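Local structure of hydrazine synthase subunit alpha (5C2V) at residues G274-E279 / G558-S563; D440-V443 / H448-A451; P271-G274 / E279-G282. The protein forms hydrazine in the second half-reaction of the hydrazine synthase complex, condensing hydroxylamine made at the gamma subunit with ammonia, and carries two c-type hemes. All coordinates share one frame; numbering follows the deposited sequence.

Overall arrangement
All three contacts gather around one heme c, the pentacoordinated heme of the middle domain. Contact 3 comes first along the chain, where strand 270-273, an edge strand of a four-stranded antiparallel sheet, leaves for strand 285-291 of the next sheet. Contact 1 starts from that same turn, shares G274 and E279 with contact 3, and closes on 558-563 through zinc. Contact 2, in the loop between strands 428-433 and 461-467, is nested inside the long loop that contact 1 closes. The centre of contact 1 lies about 10 Å from that of contact 3 and 11 Å from that of contact 2. A probable propeller blade and the heme-binding loop are thus joined at one heme edge.

Contact 1: residues G274-E279 / G558-S563; sequences GNCDGE and GCHYGS. With ZN (zinc ion), chain B; HEC (heme c), chain C.
A zinc bridge joins C276 and H560, tying the loop after strand 270-273 to the heme-binding loop after strand 553-556. The CA atoms of C276 and H560 remain 10.1 Å apart, because only the side-chain ends converge on the metal. C276 SG coordinates zinc at 2.3 Å and lies in plane at the edge of the H560 ring, whose NE2 is another ligand. O2A of a heme propionate and a water complete the four ligands observed; that water also donates to O2D of the other propionate. With CG anti to the backbone N (chi1 -161°), the imidazole reaches past the porphyrin to the zinc. D440 bonds ND1 on the far side of the ring and so helps fix its rotation.

C559 SG is covalently attached to heme CAC, and with C556 and H560 it makes up the CXXCH motif of c-type hemes. Here the motif's histidine holds zinc, while Y564 is the axial ligand of the iron. N275 suits its place by donating from ND2 to the metal-bound O2A at 3.0 Å.

C276 is positioned by a type II turn running to E279, in which G278 accommodates the positive phi of the third position. E279 OE1 accepts from G274 N and C276 N, which approach from opposite faces of the carboxylate plane, while its OE2 forms a salt bridge with R565.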
loop_
_atom_site.group_PDB
_atom_site.type_symbol
_atom_site.label_atom_id
_atom_site.label_comp_id
_atom_site.label_asym_id
_atom_site.label_seq_id
_atom_site.Cartn_x
_atom_site.Cartn_y
_atom_site.Cartn_z
ATOM N N GLY D 274 -10.449 -1.958 -11.158
ATOM C CA GLY D 274 -9.654 -0.879 -10.592
ATOM C C GLY D 274 -10.082 -0.274 -9.264
ATOM O O GLY D 274 -9.374 0.580 -8.730
ATOM N N ASN D 275 -11.231 -0.680 -8.731
ATOM C CA ASN D 275 -11.718 -0.091 -7.482
ATOM C C ASN D 275 -11.428 -0.888 -6.207
ATOM O O ASN D 275 -11.683 -0.405 -5.104
ATOM C CB ASN D 275 -13.227 0.139 -7.579
ATOM C CG ASN D 275 -13.744 1.086 -6.514
ATOM O OD1 ASN D 275 -13.461 2.283 -6.543
ATOM N ND2 ASN D 275 -14.503 0.553 -5.564
ATOM N N CYS D 276 -10.875 -2.088 -6.343
ATOM C CA CYS D 276 -10.790 -2.990 -5.196
ATOM C C CYS D 276 -9.359 -3.353 -4.803
ATOM O O CYS D 276 -8.443 -3.302 -5.627
ATOM C CB CYS D 276 -11.592 -4.265 -5.477
ATOM S SG CYS D 276 -13.393 -4.021 -5.579
ATOM N N ASP D 277 -9.180 -3.715 -3.535
ATOM C CA ASP D 277 -7.876 -4.108 -3.011
ATOM C C ASP D 277 -7.319 -5.321 -3.747
ATOM O O ASP D 277 -8.037 -6.288 -4.002
ATOM C CB ASP D 277 -7.965 -4.409 -1.512
ATOM C CG ASP D 277 -8.375 -3.199 -0.697
ATOM O OD1 ASP D 277 -7.492 -2.386 -0.350
ATOM O OD2 ASP D 277 -9.580 -3.062 -0.398
ATOM N N GLY D 278 -6.036 -5.262 -4.086
ATOM C CA GLY D 278 -5.374 -6.355 -4.774
ATOM C C GLY D 278 -5.252 -6.121 -6.266
ATOM O O GLY D 278 -4.426 -6.742 -6.934
ATOM N N GLU D 279 -6.079 -5.223 -6.791
ATOM C CA GLU D 279 -6.075 -4.917 -8.218
ATOM C C GLU D 279 -4.951 -3.953 -8.595
ATOM O O GLU D 279 -4.487 -3.165 -7.772
ATOM C CB GLU D 279 -7.434 -4.357 -8.637
ATOM C CG GLU D 279 -8.557 -5.376 -8.514
ATOM C CD GLU D 279 -9.931 -4.778 -8.734
ATOM O OE1 GLU D 279 -10.021 -3.551 -8.941
ATOM O OE2 GLU D 279 -10.922 -5.538 -8.698
ATOM N N GLY D 558 -24.644 -9.883 -0.635
ATOM C CA GLY D 558 -23.926 -9.713 0.610
ATOM C C GLY D 558 -23.295 -8.347 0.744
ATOM O O GLY D 558 -23.570 -7.442 -0.045
ATOM N N CYS D 559 -22.444 -8.197 1.751
ATOM C CA CYS D 559 -21.774 -6.929 1.976
ATOM C C CYS D 559 -20.387 -7.021 1.358
ATOM O O CYS D 559 -19.483 -7.629 1.923
ATOM C CB CYS D 559 -21.709 -6.640 3.480
ATOM S SG CYS D 559 -20.762 -5.201 3.999
ATOM N N HIS D 560 -20.232 -6.376 0.204
ATOM C CA HIS D 560 -19.053 -6.528 -0.651
ATOM C C HIS D 560 -18.627 -7.992 -0.790
ATOM O O HIS D 560 -17.452 -8.316 -0.647
ATOM C CB HIS D 560 -17.885 -5.688 -0.128
ATOM C CG HIS D 560 -16.832 -5.425 -1.161
ATOM N ND1 HIS D 560 -15.721 -6.228 -1.315
ATOM C CD2 HIS D 560 -16.727 -4.455 -2.101
ATOM C CE1 HIS D 560 -14.975 -5.759 -2.300
ATOM N NE2 HIS D 560 -15.562 -4.685 -2.794
ATOM N N TYR D 561 -19.586 -8.878 -1.057
ATOM C CA TYR D 561 -19.283 -10.301 -1.199
ATOM C C TYR D 561 -18.729 -10.623 -2.587
ATOM O O TYR D 561 -18.072 -11.647 -2.781
ATOM C CB TYR D 561 -20.530 -11.147 -0.913
ATOM C CG TYR D 561 -20.436 -12.578 -1.404
ATOM C CD1 TYR D 561 -19.643 -13.511 -0.745
ATOM C CD2 TYR D 561 -21.141 -12.995 -2.525
ATOM C CE1 TYR D 561 -19.556 -14.819 -1.191
ATOM C CE2 TYR D 561 -21.059 -14.299 -2.979
ATOM C CZ TYR D 561 -20.266 -15.206 -2.308
ATOM O OH TYR D 561 -20.182 -16.505 -2.757
ATOM N N GLY D 562 -18.973 -9.735 -3.545
ATOM C CA GLY D 562 -18.514 -9.955 -4.903
ATOM C C GLY D 562 -19.613 -10.315 -5.885
ATOM O O GLY D 562 -19.336 -10.619 -7.045
ATOM N N SER D 563 -20.860 -10.296 -5.421
ATOM C CA SER D 563 -21.993 -10.560 -6.302
ATOM C C SER D 563 -22.085 -9.501 -7.391
ATOM O O SER D 563 -22.534 -9.783 -8.499
ATOM C CB SER D 563 -23.303 -10.614 -5.518
ATOM O OG SER D 563 -23.733 -9.316 -5.147
HETATM ZN ZN ZN B . -14.634 -3.189 -3.851
HETATM FE FE HEC C . -21.331 -2.537 -1.443
HETATM C CHA HEC C . -18.319 -1.229 -2.511
HETATM C CHB HEC C . -22.733 -1.730 -4.466
HETATM C CHC HEC C . -24.441 -3.467 -0.263
HETATM C CHD HEC C . -20.000 -3.144 1.658
HETATM N NA HEC C . -20.652 -1.652 -3.164
HETATM C C1A HEC C . -19.375 -1.178 -3.392
HETATM C C2A HEC C . -19.334 -0.615 -4.724
HETATM C C3A HEC C . -20.548 -0.748 -5.266
HETATM C C4A HEC C . -21.404 -1.404 -4.296
HETATM C CMA HEC C . -20.972 -0.288 -6.677
HETATM C CAA HEC C . -18.095 0.029 -5.383
HETATM C CBA HEC C . -17.416 -0.973 -6.311
HETATM C CGA HEC C . -16.803 -2.103 -5.524
HETATM O O1A HEC C . -17.039 -3.285 -5.885
HETATM O O2A HEC C . -16.079 -1.828 -4.534
HETATM N NB HEC C . -23.278 -2.464 -2.180
HETATM C C1B HEC C . -23.538 -2.349 -3.535
HETATM C C2B HEC C . -24.803 -3.004 -3.800
HETATM C C3B HEC C . -25.281 -3.478 -2.648
HETATM C C4B HEC C . -24.330 -3.152 -1.601
HETATM C CMB HEC C . -25.489 -3.122 -5.178
HETATM C CAB HEC C . -26.611 -4.250 -2.484
HETATM C CBB HEC C . -27.602 -3.415 -1.644
HETATM N NC HEC C . -22.075 -3.238 0.351
HETATM C C1C HEC C . -23.407 -3.459 0.648
HETATM C C2C HEC C . -23.504 -3.784 2.057
HETATM C C3C HEC C . -22.301 -3.588 2.603
HETATM C C4C HEC C . -21.363 -3.310 1.531
HETATM C CMC HEC C . -24.822 -3.967 2.842
HETATM C CAC HEC C . -21.957 -3.762 4.098
HETATM C CBC HEC C . -21.562 -2.395 4.697
HETATM N ND HEC C . -19.455 -2.225 -0.562
HETATM C C1D HEC C . -19.139 -2.588 0.743
HETATM C C2D HEC C . -17.749 -2.288 0.997
HETATM C C3D HEC C . -17.222 -1.693 -0.314
HETATM C C4D HEC C . -18.350 -1.689 -1.215
HETATM C CMD HEC C . -16.970 -2.530 2.308
HETATM C CAD HEC C . -15.797 -1.187 -0.618
HETATM C CBD HEC C . -15.519 0.038 0.246
HETATM C CGD HEC C . -14.121 0.528 -0.010
HETATM O O1D HEC C . -13.658 1.407 0.758
HETATM O O2D HEC C . -13.472 0.037 -0.971
HETATM O O HOH W 1 -13.334 -2.157 -2.562
#

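Contact 2: residues D440-V443 / H448-A451; sequences DQPV and HQKA. With HEC (heme c), chain C.
V443 and K450 form a single backbone bridge, their CA atoms 4.4 Å apart, between two segments that run in roughly the same direction. K450 N donates to P442 O at 3.1 Å in a nearly straight bond (165°). The proline has no N-H of its own to give, but its carbonyl O is the acceptor. V443 CA approaches K450 O in a CA-H...O contact. K450 is also backbone-bonded to G444, so its peptide groups bracket V443 as in a parallel bridge.

V443 sets its branches around this strip: CG1, anti to the backbone N (chi1 177°), lies near K450 O, and CG2 faces K450 CB. The lysine suits a long reach. Its first carbons pass P442 O, its extended chain runs on beside Q441 O, and NZ bonds to T437 O.

The whole return belongs to the irregular loop between strands 428-433 and 461-467, which flanks the middle-domain heme. At its heme end the Q441 and H448 side chains cross at about a right angle, with the amide and imidazole planes 44° apart. Q449 CG sits 3.8 Å above the H448 ring, over its centre, giving one face of the imidazole an aliphatic cover. Further out, the end of Q449 passes the CG edge of the P442 ring, crossing it obliquely, with Q449 NE2 4.2 Å from P442 CG. H448 CB lies 3.2 Å from heme O1D, while NE2 makes a weak hydrogen bond to D277. Q540 bonds the backbone carbonyl of H448.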
loop_
_atom_site.group_PDB
_atom_site.type_symbol
_atom_site.label_atom_id
_atom_site.label_comp_id
_atom_site.label_asym_id
_atom_site.label_seq_id
_atom_site.Cartn_x
_atom_site.Cartn_y
_atom_site.Cartn_z
ATOM N N ASP D 440 -16.181 -10.563 1.691
ATOM C CA ASP D 440 -14.857 -11.072 1.355
ATOM C C ASP D 440 -13.791 -10.298 2.124
ATOM O O ASP D 440 -12.595 -10.558 1.990
ATOM C CB ASP D 440 -14.604 -10.987 -0.156
ATOM C CG ASP D 440 -14.408 -9.559 -0.645
ATOM O OD1 ASP D 440 -14.856 -8.615 0.037
ATOM O OD2 ASP D 440 -13.805 -9.383 -1.724
ATOM N N GLN D 441 -14.240 -9.339 2.928
ATOM C CA GLN D 441 -13.340 -8.490 3.701
ATOM C C GLN D 441 -13.009 -9.115 5.050
ATOM O O GLN D 441 -13.874 -9.710 5.693
ATOM C CB GLN D 441 -13.955 -7.103 3.902
ATOM C CG GLN D 441 -14.085 -6.293 2.625
ATOM C CD GLN D 441 -12.742 -5.981 1.997
ATOM O OE1 GLN D 441 -12.499 -6.298 0.833
ATOM N NE2 GLN D 441 -11.861 -5.352 2.767
ATOM N N PRO D 442 -11.747 -8.979 5.483
ATOM C CA PRO D 442 -11.297 -9.518 6.767
ATOM C C PRO D 442 -11.585 -8.565 7.919
ATOM O O PRO D 442 -12.139 -7.488 7.704
ATOM C CB PRO D 442 -9.793 -9.677 6.558
ATOM C CG PRO D 442 -9.447 -8.545 5.649
ATOM C CD PRO D 442 -10.639 -8.360 4.732
ATOM N N VAL D 443 -11.212 -8.966 9.130
ATOM C CA VAL D 443 -11.293 -8.078 10.280
ATOM C C VAL D 443 -10.067 -7.173 10.300
ATOM O O VAL D 443 -8.936 -7.654 10.272
ATOM C CB VAL D 443 -11.387 -8.858 11.602
ATOM C CG1 VAL D 443 -11.398 -7.901 12.785
ATOM C CG2 VAL D 443 -12.627 -9.737 11.611
ATOM N N HIS D 448 -13.552 0.205 5.908
ATOM C CA HIS D 448 -14.218 -0.597 4.886
ATOM C C HIS D 448 -14.092 -2.084 5.204
ATOM O O HIS D 448 -14.535 -2.936 4.434
ATOM C CB HIS D 448 -13.650 -0.294 3.499
ATOM C CG HIS D 448 -12.295 -0.877 3.255
ATOM N ND1 HIS D 448 -11.138 -0.308 3.742
ATOM C CD2 HIS D 448 -11.908 -1.980 2.567
ATOM C CE1 HIS D 448 -10.100 -1.034 3.369
ATOM N NE2 HIS D 448 -10.541 -2.054 2.655
ATOM N N GLN D 449 -13.481 -2.385 6.346
ATOM C CA GLN D 449 -13.324 -3.760 6.797
ATOM C C GLN D 449 -14.181 -4.016 8.032
ATOM O O GLN D 449 -14.881 -3.121 8.507
ATOM C CB GLN D 449 -11.856 -4.060 7.102
ATOM C CG GLN D 449 -10.928 -3.902 5.910
ATOM C CD GLN D 449 -9.464 -3.952 6.301
ATOM O OE1 GLN D 449 -9.090 -3.555 7.405
ATOM N NE2 GLN D 449 -8.626 -4.445 5.396
ATOM N N LYS D 450 -14.123 -5.239 8.548
ATOM C CA LYS D 450 -14.883 -5.597 9.738
ATOM C C LYS D 450 -14.120 -5.229 11.006
ATOM O O LYS D 450 -12.914 -5.445 11.100
ATOM C CB LYS D 450 -15.213 -7.091 9.739
ATOM C CG LYS D 450 -16.121 -7.532 8.604
ATOM C CD LYS D 450 -16.508 -8.996 8.748
ATOM C CE LYS D 450 -17.441 -9.434 7.632
ATOM N NZ LYS D 450 -17.873 -10.849 7.798
ATOM N N ALA D 451 -14.830 -4.669 11.977
ATOM C CA ALA D 451 -14.226 -4.314 13.254
ATOM C C ALA D 451 -14.194 -5.523 14.180
ATOM O O ALA D 451 -13.548 -5.499 15.229
ATOM C CB ALA D 451 -14.981 -3.172 13.898
HETATM FE FE HEC C . -21.331 -2.537 -1.443
HETATM C CHA HEC C . -18.319 -1.229 -2.511
HETATM C CHB HEC C . -22.733 -1.730 -4.466
HETATM C CHC HEC C . -24.441 -3.467 -0.263
HETATM C CHD HEC C . -20.000 -3.144 1.658
HETATM N NA HEC C . -20.652 -1.652 -3.164
HETATM C C1A HEC C . -19.375 -1.178 -3.392
HETATM C C2A HEC C . -19.334 -0.615 -4.724
HETATM C C3A HEC C . -20.548 -0.748 -5.266
HETATM C C4A HEC C . -21.404 -1.404 -4.296
HETATM C CMA HEC C . -20.972 -0.288 -6.677
HETATM C CAA HEC C . -18.095 0.029 -5.383
HETATM C CBA HEC C . -17.416 -0.973 -6.311
HETATM C CGA HEC C . -16.803 -2.103 -5.524
HETATM O O1A HEC C . -17.039 -3.285 -5.885
HETATM O O2A HEC C . -16.079 -1.828 -4.534
HETATM N NB HEC C . -23.278 -2.464 -2.180
HETATM C C1B HEC C . -23.538 -2.349 -3.535
HETATM C C2B HEC C . -24.803 -3.004 -3.800
HETATM C C3B HEC C . -25.281 -3.478 -2.648
HETATM C C4B HEC C . -24.330 -3.152 -1.601
HETATM C CMB HEC C . -25.489 -3.122 -5.178
HETATM C CAB HEC C . -26.611 -4.250 -2.484
HETATM C CBB HEC C . -27.602 -3.415 -1.644
HETATM N NC HEC C . -22.075 -3.238 0.351
HETATM C C1C HEC C . -23.407 -3.459 0.648
HETATM C C2C HEC C . -23.504 -3.784 2.057
HETATM C C3C HEC C . -22.301 -3.588 2.603
HETATM C C4C HEC C . -21.363 -3.310 1.531
HETATM C CMC HEC C . -24.822 -3.967 2.842
HETATM C CAC HEC C . -21.957 -3.762 4.098
HETATM C CBC HEC C . -21.562 -2.395 4.697
HETATM N ND HEC C . -19.455 -2.225 -0.562
HETATM C C1D HEC C . -19.139 -2.588 0.743
HETATM C C2D HEC C . -17.749 -2.288 0.997
HETATM C C3D HEC C . -17.222 -1.693 -0.314
HETATM C C4D HEC C . -18.350 -1.689 -1.215
HETATM C CMD HEC C . -16.970 -2.530 2.308
HETATM C CAD HEC C . -15.797 -1.187 -0.618
HETATM C CBD HEC C . -15.519 0.038 0.246
HETATM C CGD HEC C . -14.121 0.528 -0.010
HETATM O O1D HEC C . -13.658 1.407 0.758
HETATM O O2D HEC C . -13.472 0.037 -0.971
#

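Contact 3: residues P271-G274 / E279-G282; sequences PIYG and EIGG. With HEC (heme c), chain C.
The Y273 ring carries the E279 carboxylate over one face, with OE1 the atom above it and the two planes only 14° apart; I280 O approaches the ring obliquely. The side chains slide past each other in opposite directions, which brings E279 CG to 4.1 Å from Y273 CE1. The ring sits where strand 270-273, one of the two edge strands of a four-stranded antiparallel sheet consistent with a blade of the beta-propeller, gives way to the loop. I272 and Y273 both face I259 there, forming a classic beta bulge.

Tyrosine suits this corner because a long flat side chain can span from the strand to the returning loop and end in a polar atom. CG anti to the backbone N (chi1 -167°) sends the ring toward that loop, where Y273 OH accepts from I280 N at 3.2 Å with an angle of 161°. The hydroxyl is also hydrogen-bonded to N323 OD1, so two partners hold the phenol end. R565, the salt-bridge partner of E279, also touches the ring.

G274 follows with a positive phi, a conformation easy for glycine, just ahead of the turn that E279 closes. G281 and G282 likewise have positive phi, suited to the sharp course of the loop toward strand 285-291. R286, in that strand, bonds the carbonyl of I280. At the other end of the strand segment P271 belongs to the heme pocket, with its CG 3.2 Å from propionate O1A. I280 lays CB and CG1 beside the phenol oxygen, with I280 CB 3.5 Å from Y273 OH.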
loop_
_atom_site.group_PDB
_atom_site.type_symbol
_atom_site.label_atom_id
_atom_site.label_comp_id
_atom_site.label_asym_id
_atom_site.label_seq_id
_atom_site.Cartn_x
_atom_site.Cartn_y
_atom_site.Cartn_z
ATOM N N PRO D 271 -19.071 -2.267 -10.755
ATOM C CA PRO D 271 -17.645 -2.096 -11.057
ATOM C C PRO D 271 -17.127 -3.113 -12.068
ATOM O O PRO D 271 -17.631 -4.235 -12.126
ATOM C CB PRO D 271 -16.978 -2.306 -9.699
ATOM C CG PRO D 271 -17.898 -3.234 -8.988
ATOM C CD PRO D 271 -19.280 -2.810 -9.401
ATOM N N ILE D 272 -16.129 -2.717 -12.849
ATOM C CA ILE D 272 -15.480 -3.632 -13.780
ATOM C C ILE D 272 -14.045 -3.891 -13.335
ATOM O O ILE D 272 -13.688 -5.027 -13.026
ATOM C CB ILE D 272 -15.499 -3.096 -15.224
ATOM C CG1 ILE D 272 -16.935 -3.037 -15.747
ATOM C CG2 ILE D 272 -14.649 -3.971 -16.131
ATOM C CD1 ILE D 272 -17.618 -4.388 -15.815
ATOM N N TYR D 273 -13.217 -2.850 -13.311
ATOM C CA TYR D 273 -11.843 -3.020 -12.840
ATOM C C TYR D 273 -11.254 -1.762 -12.200
ATOM O O TYR D 273 -11.521 -0.645 -12.642
ATOM C CB TYR D 273 -10.947 -3.473 -13.996
ATOM C CG TYR D 273 -9.590 -3.979 -13.560
ATOM C CD1 TYR D 273 -9.447 -5.244 -13.001
ATOM C CD2 TYR D 273 -8.452 -3.198 -13.710
ATOM C CE1 TYR D 273 -8.209 -5.714 -12.602
ATOM C CE2 TYR D 273 -7.210 -3.660 -13.313
ATOM C CZ TYR D 273 -7.095 -4.918 -12.760
ATOM O OH TYR D 273 -5.861 -5.383 -12.365
ATOM N N GLY D 274 -10.449 -1.958 -11.158
ATOM C CA GLY D 274 -9.654 -0.879 -10.592
ATOM C C GLY D 274 -10.082 -0.274 -9.264
ATOM O O GLY D 274 -9.374 0.580 -8.730
ATOM N N GLU D 279 -6.079 -5.223 -6.791
ATOM C CA GLU D 279 -6.075 -4.917 -8.218
ATOM C C GLU D 279 -4.951 -3.953 -8.595
ATOM O O GLU D 279 -4.487 -3.165 -7.772
ATOM C CB GLU D 279 -7.434 -4.357 -8.637
ATOM C CG GLU D 279 -8.557 -5.376 -8.514
ATOM C CD GLU D 279 -9.931 -4.778 -8.734
ATOM O OE1 GLU D 279 -10.021 -3.551 -8.941
ATOM O OE2 GLU D 279 -10.922 -5.538 -8.698
ATOM N N ILE D 280 -4.522 -4.031 -9.850
ATOM C CA ILE D 280 -3.343 -3.315 -10.328
ATOM C C ILE D 280 -3.640 -1.857 -10.702
ATOM O O ILE D 280 -4.738 -1.531 -11.154
ATOM C CB ILE D 280 -2.729 -4.055 -11.545
ATOM C CG1 ILE D 280 -2.471 -5.521 -11.188
ATOM C CG2 ILE D 280 -1.436 -3.397 -12.012
ATOM C CD1 ILE D 280 -1.831 -6.324 -12.297
ATOM N N GLY D 281 -2.647 -0.992 -10.506
ATOM C CA GLY D 281 -2.723 0.400 -10.911
ATOM C C GLY D 281 -2.842 1.428 -9.801
ATOM O O GLY D 281 -2.524 2.595 -10.015
ATOM N N GLY D 282 -3.270 1.007 -8.614
ATOM C CA GLY D 282 -3.281 1.896 -7.465
ATOM C C GLY D 282 -4.061 3.185 -7.662
ATOM O O GLY D 282 -5.258 3.165 -7.953
HETATM FE FE HEC C . -21.331 -2.537 -1.443
HETATM C CHA HEC C . -18.319 -1.229 -2.511
HETATM C CHB HEC C . -22.733 -1.730 -4.466
HETATM C CHC HEC C . -24.441 -3.467 -0.263
HETATM C CHD HEC C . -20.000 -3.144 1.658
HETATM N NA HEC C . -20.652 -1.652 -3.164
HETATM C C1A HEC C . -19.375 -1.178 -3.392
HETATM C C2A HEC C . -19.334 -0.615 -4.724
HETATM C C3A HEC C . -20.548 -0.748 -5.266
HETATM C C4A HEC C . -21.404 -1.404 -4.296
HETATM C CMA HEC C . -20.972 -0.288 -6.677
HETATM C CAA HEC C . -18.095 0.029 -5.383
HETATM C CBA HEC C . -17.416 -0.973 -6.311
HETATM C CGA HEC C . -16.803 -2.103 -5.524
HETATM O O1A HEC C . -17.039 -3.285 -5.885
HETATM O O2A HEC C . -16.079 -1.828 -4.534
HETATM N NB HEC C . -23.278 -2.464 -2.180
HETATM C C1B HEC C . -23.538 -2.349 -3.535
HETATM C C2B HEC C . -24.803 -3.004 -3.800
HETATM C C3B HEC C . -25.281 -3.478 -2.648
HETATM C C4B HEC C . -24.330 -3.152 -1.601
HETATM C CMB HEC C . -25.489 -3.122 -5.178
HETATM C CAB HEC C . -26.611 -4.250 -2.484
HETATM C CBB HEC C . -27.602 -3.415 -1.644
HETATM N NC HEC C . -22.075 -3.238 0.351
HETATM C C1C HEC C . -23.407 -3.459 0.648
HETATM C C2C HEC C . -23.504 -3.784 2.057
HETATM C C3C HEC C . -22.301 -3.588 2.603
HETATM C C4C HEC C . -21.363 -3.310 1.531
HETATM C CMC HEC C . -24.822 -3.967 2.842
HETATM C CAC HEC C . -21.957 -3.762 4.098
HETATM C CBC HEC C . -21.562 -2.395 4.697
HETATM N ND HEC C . -19.455 -2.225 -0.562
HETATM C C1D HEC C . -19.139 -2.588 0.743
HETATM C C2D HEC C . -17.749 -2.288 0.997
HETATM C C3D HEC C . -17.222 -1.693 -0.314
HETATM C C4D HEC C . -18.350 -1.689 -1.215
HETATM C CMD HEC C . -16.970 -2.530 2.308
HETATM C CAD HEC C . -15.797 -1.187 -0.618
HETATM C CBD HEC C . -15.519 0.038 0.246
HETATM C CGD HEC C . -14.121 0.528 -0.010
HETATM O O1D HEC C . -13.658 1.407 0.758
HETATM O O2D HEC C . -13.472 0.037 -0.971
#